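Local coordinates for uncharacterized protein (Thermanaerovibrio acidaminovorans, PDB 3QOO) that is of unknown function but adopts a hot-dog fold and probably acts as a thioesterase related to the fluoroacetyl-CoA-specific enzymes, at residues M4-M18 with Q50-F64. Residues are numbered along the deposited sequence; the frame is centred on the assembly and turned at random. Where two conformers were deposited one is given.
Sequences MDFNELFPVGTYRRM and QLAVEILDHKLPEGF
In this hot-dog fold the central helix 41-56 lies against a curved antiparallel sheet; its C-terminal half and the loop after it meet the N-terminal arm and strand 15-21, at the edge of this chain's sheet, where I55 and R16 pack side by side. Residues 15-18 run at 136° to residues 50-56, axes 8.3 Å apart at the closest. R16 and M18 direct their CB atoms to the helix, while the alternating Y15 and R17 point theirs away, and NE of R17 bonds to T88 on the neighbouring strand.

R16 lays its aliphatic part along I55, CG to CG1 3.4 Å, running the opposite way; in one of its two conformers a bend at chi3 (81°) turns the guanidinium toward E54 and H58. There NE stays 4.3 Å from OE1 of E54, too long for a salt bridge. M18 sets its CG against the branch of L51 and rests its selenium on the amide of Q50, SE to CD 3.7 Å. That amide is held by E54, whose OE2 accepts from NE2.

The F10 ring sits between two leucines: CD2 of L56 lies over one face, 3.5 Å from the centroid, and CB of L9 lies over the opposite one. CD2 of L60 comes to the ring's edge, and V99 of the sheet touches F10. At the chain's start, selenomethionine M4 runs across P61, SE to CD 3.7 Å; its chi3 of -77° puts CE over one face of F64, 3.8 Å from the centroid, a CH-pi contact, with SE 4.5 Å from the same centroid in a Met-aromatic one.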
loop_
_atom_site.group_PDB
_atom_site.type_symbol
_atom_site.label_atom_id
_atom_site.label_comp_id
_atom_site.label_asym_id
_atom_site.label_seq_id
_atom_site.Cartn_x
_atom_site.Cartn_y
_atom_site.Cartn_z
HETATM N N MSE A 4 -27.688 -11.418 -2.755
HETATM C CA MSE A 4 -26.859 -10.954 -1.594
HETATM C C MSE A 4 -27.297 -9.564 -1.165
HETATM O O MSE A 4 -27.481 -8.685 -2.014
HETATM C CB MSE A 4 -25.376 -10.886 -1.972
HETATM C CG MSE A 4 -24.662 -12.210 -2.009
HETATM SE SE MSE A 4 -22.945 -11.978 -2.809
HETATM C CE MSE A 4 -23.540 -11.873 -4.645
ATOM N N ASP A 5 -27.426 -9.371 0.147
ATOM C CA ASP A 5 -27.707 -8.069 0.746
ATOM C C ASP A 5 -26.495 -7.684 1.571
ATOM O O ASP A 5 -26.355 -8.095 2.735
ATOM C CB ASP A 5 -28.956 -8.115 1.634
ATOM C CG ASP A 5 -29.346 -6.724 2.182
ATOM O OD1 ASP A 5 -28.622 -6.161 3.039
ATOM O OD2 ASP A 5 -30.391 -6.185 1.761
ATOM N N PHE A 6 -25.610 -6.888 0.964
ATOM C CA PHE A 6 -24.325 -6.580 1.605
ATOM C C PHE A 6 -24.528 -5.723 2.848
ATOM O O PHE A 6 -23.728 -5.782 3.750
ATOM C CB PHE A 6 -23.314 -5.943 0.630
ATOM C CG PHE A 6 -23.073 -6.774 -0.616
ATOM C CD1 PHE A 6 -22.554 -8.046 -0.511
ATOM C CD2 PHE A 6 -23.378 -6.282 -1.884
ATOM C CE1 PHE A 6 -22.328 -8.818 -1.632
ATOM C CE2 PHE A 6 -23.161 -7.046 -3.028
ATOM C CZ PHE A 6 -22.628 -8.315 -2.903
ATOM N N ASN A 7 -25.637 -4.977 2.927
ATOM C CA ASN A 7 -25.930 -4.210 4.140
ATOM C C ASN A 7 -26.156 -5.173 5.306
ATOM O O ASN A 7 -25.782 -4.875 6.428
ATOM C CB ASN A 7 -27.143 -3.267 3.955
ATOM C CG ASN A 7 -26.975 -2.293 2.773
ATOM O OD1 ASN A 7 -26.148 -1.386 2.803
ATOM N ND2 ASN A 7 -27.790 -2.481 1.734
ATOM N N GLU A 8 -26.795 -6.320 5.024
ATOM C CA GLU A 8 -26.996 -7.413 6.009
ATOM C C GLU A 8 -25.742 -8.221 6.358
ATOM O O GLU A 8 -25.494 -8.530 7.520
ATOM C CB GLU A 8 -28.074 -8.411 5.491
ATOM C CG GLU A 8 -28.244 -9.689 6.391
ATOM C CD GLU A 8 -28.487 -11.026 5.641
ATOM O OE1 GLU A 8 -28.866 -12.005 6.322
ATOM O OE2 GLU A 8 -28.295 -11.115 4.405
ATOM N N LEU A 9 -24.979 -8.630 5.344
ATOM C CA LEU A 9 -23.785 -9.442 5.582
ATOM C C LEU A 9 -22.701 -8.643 6.305
ATOM O O LEU A 9 -21.953 -9.249 7.063
ATOM C CB LEU A 9 -23.205 -9.991 4.285
ATOM C CG LEU A 9 -24.115 -10.890 3.446
ATOM C CD1 LEU A 9 -23.493 -11.176 2.108
ATOM C CD2 LEU A 9 -24.445 -12.208 4.133
ATOM N N PHE A 10 -22.669 -7.308 6.121
ATOM C CA PHE A 10 -21.571 -6.456 6.601
ATOM C C PHE A 10 -22.092 -5.268 7.338
ATOM O O PHE A 10 -21.967 -4.139 6.830
ATOM C CB PHE A 10 -20.682 -5.967 5.435
ATOM C CG PHE A 10 -20.189 -7.072 4.630
ATOM C CD1 PHE A 10 -19.579 -8.127 5.274
ATOM C CD2 PHE A 10 -20.410 -7.153 3.267
ATOM C CE1 PHE A 10 -19.197 -9.221 4.590
ATOM C CE2 PHE A 10 -19.998 -8.266 2.585
ATOM C CZ PHE A 10 -19.364 -9.265 3.238
ATOM N N PRO A 11 -22.600 -5.474 8.556
ATOM C CA PRO A 11 -23.077 -4.317 9.239
ATOM C C PRO A 11 -21.968 -3.309 9.487
ATOM O O PRO A 11 -20.850 -3.681 9.820
ATOM C CB PRO A 11 -23.625 -4.882 10.558
ATOM C CG PRO A 11 -23.878 -6.255 10.272
ATOM C CD PRO A 11 -22.888 -6.699 9.308
ATOM N N VAL A 12 -22.283 -2.033 9.344
ATOM C CA VAL A 12 -21.363 -0.983 9.705
ATOM C C VAL A 12 -20.901 -1.190 11.147
ATOM O O VAL A 12 -21.713 -1.499 12.022
ATOM C CB VAL A 12 -22.030 0.411 9.494
ATOM C CG1 VAL A 12 -21.187 1.518 10.080
ATOM C CG2 VAL A 12 -22.242 0.656 8.023
ATOM N N GLY A 13 -19.595 -1.087 11.370
ATOM C CA GLY A 13 -18.984 -1.261 12.679
ATOM C C GLY A 13 -18.411 -2.639 12.926
ATOM O O GLY A 13 -17.673 -2.833 13.878
ATOM N N THR A 14 -18.740 -3.600 12.078
ATOM C CA THR A 14 -18.161 -4.938 12.153
ATOM C C THR A 14 -16.644 -4.835 12.052
ATOM O O THR A 14 -16.144 -4.171 11.140
ATOM C CB THR A 14 -18.684 -5.839 11.010
ATOM O OG1 THR A 14 -20.108 -5.910 11.085
ATOM C CG2 THR A 14 -18.112 -7.248 11.112
ATOM N N TYR A 15 -15.912 -5.469 12.953
ATOM C CA TYR A 15 -14.458 -5.363 12.944
ATOM C C TYR A 15 -13.742 -6.619 13.313
ATOM O O TYR A 15 -14.310 -7.518 13.939
ATOM C CB TYR A 15 -13.962 -4.222 13.855
ATOM C CG TYR A 15 -13.848 -4.576 15.331
ATOM C CD1 TYR A 15 -12.654 -5.065 15.850
ATOM C CD2 TYR A 15 -14.904 -4.417 16.196
ATOM C CE1 TYR A 15 -12.501 -5.362 17.196
ATOM C CE2 TYR A 15 -14.755 -4.712 17.552
ATOM C CZ TYR A 15 -13.580 -5.192 18.050
ATOM O OH TYR A 15 -13.423 -5.518 19.376
ATOM N N ARG A 16 -12.488 -6.704 12.912
ATOM C CA ARG A 16 -11.555 -7.720 13.355
ATOM C C ARG A 16 -10.229 -7.057 13.698
ATOM O O ARG A 16 -9.900 -5.951 13.219
ATOM C CB ARG A 16 -11.373 -8.809 12.288
ATOM C CG ARG A 16 -12.641 -9.648 12.040
ATOM C CD ARG A 16 -12.363 -10.758 11.026
ATOM N NE ARG A 16 -11.707 -11.877 11.690
ATOM C CZ ARG A 16 -12.340 -12.931 12.210
ATOM N NH1 ARG A 16 -13.668 -13.047 12.128
ATOM N NH2 ARG A 16 -11.641 -13.884 12.822
ATOM N N ARG A 17 -9.458 -7.756 14.520
ATOM C CA ARG A 17 -8.156 -7.304 14.951
ATOM C C ARG A 17 -7.148 -8.369 14.761
ATOM O O ARG A 17 -7.465 -9.554 14.870
ATOM C CB ARG A 17 -8.179 -6.944 16.411
ATOM C CG ARG A 17 -8.685 -5.641 16.736
ATOM C CD ARG A 17 -8.444 -5.324 18.183
ATOM N NE ARG A 17 -8.626 -3.939 18.421
ATOM C CZ ARG A 17 -8.503 -3.346 19.586
ATOM N NH1 ARG A 17 -8.260 -4.059 20.680
ATOM N NH2 ARG A 17 -8.677 -2.028 19.653
HETATM N N MSE A 18 -5.901 -7.960 14.574
HETATM C CA MSE A 18 -4.776 -8.858 14.763
HETATM C C MSE A 18 -3.557 -8.092 15.205
HETATM O O MSE A 18 -3.466 -6.890 14.995
HETATM C CB MSE A 18 -4.495 -9.654 13.495
HETATM C CG MSE A 18 -4.027 -8.823 12.363
HETATM SE SE MSE A 18 -3.603 -9.797 10.718
HETATM C CE MSE A 18 -1.977 -10.524 11.290
ATOM N N GLN A 50 -5.186 -8.240 4.624
ATOM C CA GLN A 50 -5.416 -9.521 5.273
ATOM C C GLN A 50 -6.639 -9.489 6.175
ATOM O O GLN A 50 -7.487 -10.395 6.111
ATOM C CB GLN A 50 -4.192 -9.935 6.097
ATOM C CG GLN A 50 -4.411 -11.259 6.805
ATOM C CD GLN A 50 -3.245 -11.707 7.621
ATOM O OE1 GLN A 50 -2.153 -11.160 7.489
ATOM N NE2 GLN A 50 -3.439 -12.751 8.428
ATOM N N LEU A 51 -6.737 -8.467 7.003
ATOM C CA LEU A 51 -7.894 -8.355 7.894
ATOM C C LEU A 51 -9.181 -8.088 7.155
ATOM O O LEU A 51 -10.213 -8.644 7.521
ATOM C CB LEU A 51 -7.672 -7.270 8.930
ATOM C CG LEU A 51 -6.934 -7.675 10.176
ATOM C CD1 LEU A 51 -6.737 -6.473 11.063
ATOM C CD2 LEU A 51 -7.647 -8.765 10.899
ATOM N N ALA A 52 -9.149 -7.254 6.119
ATOM C CA ALA A 52 -10.358 -6.968 5.368
ATOM C C ALA A 52 -10.879 -8.258 4.745
ATOM O O ALA A 52 -12.086 -8.508 4.750
ATOM C CB ALA A 52 -10.057 -5.915 4.300
ATOM N N VAL A 53 -9.982 -9.067 4.198
ATOM C CA VAL A 53 -10.398 -10.334 3.607
ATOM C C VAL A 53 -10.958 -11.245 4.701
ATOM O O VAL A 53 -11.975 -11.940 4.485
ATOM C CB VAL A 53 -9.214 -11.006 2.877
ATOM C CG1 VAL A 53 -9.531 -12.442 2.474
ATOM C CG2 VAL A 53 -8.830 -10.217 1.632
ATOM N N GLU A 54 -10.330 -11.290 5.872
ATOM C CA GLU A 54 -10.851 -12.077 7.002
ATOM C C GLU A 54 -12.232 -11.630 7.475
ATOM O O GLU A 54 -12.992 -12.445 7.990
ATOM C CB GLU A 54 -9.844 -12.089 8.172
ATOM C CG GLU A 54 -8.611 -12.930 7.850
ATOM C CD GLU A 54 -7.539 -12.928 8.914
ATOM O OE1 GLU A 54 -7.819 -12.422 10.041
ATOM O OE2 GLU A 54 -6.420 -13.452 8.597
ATOM N N ILE A 55 -12.572 -10.364 7.325
ATOM C CA ILE A 55 -13.885 -9.890 7.717
ATOM C C ILE A 55 -14.918 -10.264 6.676
ATOM O O ILE A 55 -16.016 -10.698 7.016
ATOM C CB ILE A 55 -13.870 -8.349 7.900
ATOM C CG1 ILE A 55 -12.996 -7.952 9.087
ATOM C CG2 ILE A 55 -15.279 -7.784 8.050
ATOM C CD1 ILE A 55 -12.585 -6.533 9.113
ATOM N N LEU A 56 -14.605 -10.077 5.393
ATOM C CA LEU A 56 -15.628 -10.161 4.357
ATOM C C LEU A 56 -15.829 -11.540 3.753
ATOM O O LEU A 56 -16.951 -11.963 3.581
ATOM C CB LEU A 56 -15.308 -9.232 3.198
ATOM C CG LEU A 56 -15.159 -7.740 3.545
ATOM C CD1 LEU A 56 -14.874 -6.975 2.268
ATOM C CD2 LEU A 56 -16.413 -7.192 4.226
ATOM N N ASP A 57 -14.759 -12.235 3.387
ATOM C CA ASP A 57 -14.927 -13.284 2.373
ATOM C C ASP A 57 -15.707 -14.476 2.893
ATOM O O ASP A 57 -16.514 -15.059 2.163
ATOM C CB ASP A 57 -13.591 -13.690 1.742
ATOM C CG ASP A 57 -13.104 -12.651 0.764
ATOM O OD1 ASP A 57 -13.345 -11.465 0.994
ATOM O OD2 ASP A 57 -12.570 -13.009 -0.273
ATOM N N HIS A 58 -15.527 -14.814 4.170
ATOM C CA HIS A 58 -16.239 -15.966 4.732
ATOM C C HIS A 58 -17.735 -15.683 4.854
ATOM O O HIS A 58 -18.514 -16.611 5.049
ATOM C CB HIS A 58 -15.613 -16.445 6.050
ATOM C CG HIS A 58 -15.852 -15.528 7.208
ATOM N ND1 HIS A 58 -15.082 -14.401 7.440
ATOM C CD2 HIS A 58 -16.751 -15.587 8.223
ATOM C CE1 HIS A 58 -15.520 -13.802 8.538
ATOM N NE2 HIS A 58 -16.518 -14.515 9.043
ATOM N N LYS A 59 -18.137 -14.420 4.773
ATOM C CA LYS A 59 -19.541 -14.032 4.791
ATOM C C LYS A 59 -20.182 -14.020 3.415
ATOM O O LYS A 59 -21.400 -13.809 3.326
ATOM C CB LYS A 59 -19.702 -12.657 5.441
ATOM C CG LYS A 59 -19.166 -12.555 6.860
ATOM C CD LYS A 59 -19.888 -13.428 7.822
ATOM C CE LYS A 59 -21.357 -13.057 7.941
ATOM N NZ LYS A 59 -21.996 -13.802 9.055
ATOM N N LEU A 60 -19.398 -14.302 2.365
ATOM C CA LEU A 60 -19.902 -14.355 1.010
ATOM C C LEU A 60 -20.244 -15.773 0.625
ATOM O O LEU A 60 -19.555 -16.686 1.016
ATOM C CB LEU A 60 -18.855 -13.796 0.018
ATOM C CG LEU A 60 -18.420 -12.365 0.286
ATOM C CD1 LEU A 60 -17.259 -12.013 -0.646
ATOM C CD2 LEU A 60 -19.596 -11.448 0.083
ATOM N N PRO A 61 -21.281 -15.939 -0.208
ATOM C CA PRO A 61 -21.660 -17.279 -0.602
ATOM C C PRO A 61 -20.687 -17.906 -1.562
ATOM O O PRO A 61 -19.877 -17.198 -2.193
ATOM C CB PRO A 61 -23.017 -17.070 -1.269
ATOM C CG PRO A 61 -23.045 -15.711 -1.711
ATOM C CD PRO A 61 -22.188 -14.922 -0.756
ATOM N N GLU A 62 -20.784 -19.214 -1.709
ATOM C CA GLU A 62 -19.922 -19.987 -2.585
ATOM C C GLU A 62 -19.880 -19.376 -3.970
ATOM O O GLU A 62 -20.922 -19.073 -4.573
ATOM C CB GLU A 62 -20.429 -21.435 -2.652
ATOM C CG GLU A 62 -19.537 -22.448 -3.405
ATOM C CD GLU A 62 -20.255 -23.810 -3.548
ATOM O OE1 GLU A 62 -21.449 -23.784 -3.894
ATOM O OE2 GLU A 62 -19.630 -24.881 -3.321
ATOM N N GLY A 63 -18.661 -19.189 -4.482
ATOM C CA GLY A 63 -18.449 -18.618 -5.804
ATOM C C GLY A 63 -18.143 -17.150 -5.826
ATOM O O GLY A 63 -17.942 -16.606 -6.917
ATOM N N PHE A 64 -18.139 -16.505 -4.664
ATOM C CA PHE A 64 -17.884 -15.079 -4.580
ATOM C C PHE A 64 -16.715 -14.816 -3.629
ATOM O O PHE A 64 -16.547 -15.498 -2.625
ATOM C CB PHE A 64 -19.146 -14.329 -4.122
ATOM C CG PHE A 64 -20.248 -14.381 -5.136
ATOM C CD1 PHE A 64 -20.387 -13.406 -6.117
ATOM C CD2 PHE A 64 -21.095 -15.451 -5.183
ATOM C CE1 PHE A 64 -21.385 -13.500 -7.072
ATOM C CE2 PHE A 64 -22.072 -15.537 -6.150
ATOM C CZ PHE A 64 -22.225 -14.581 -7.078
#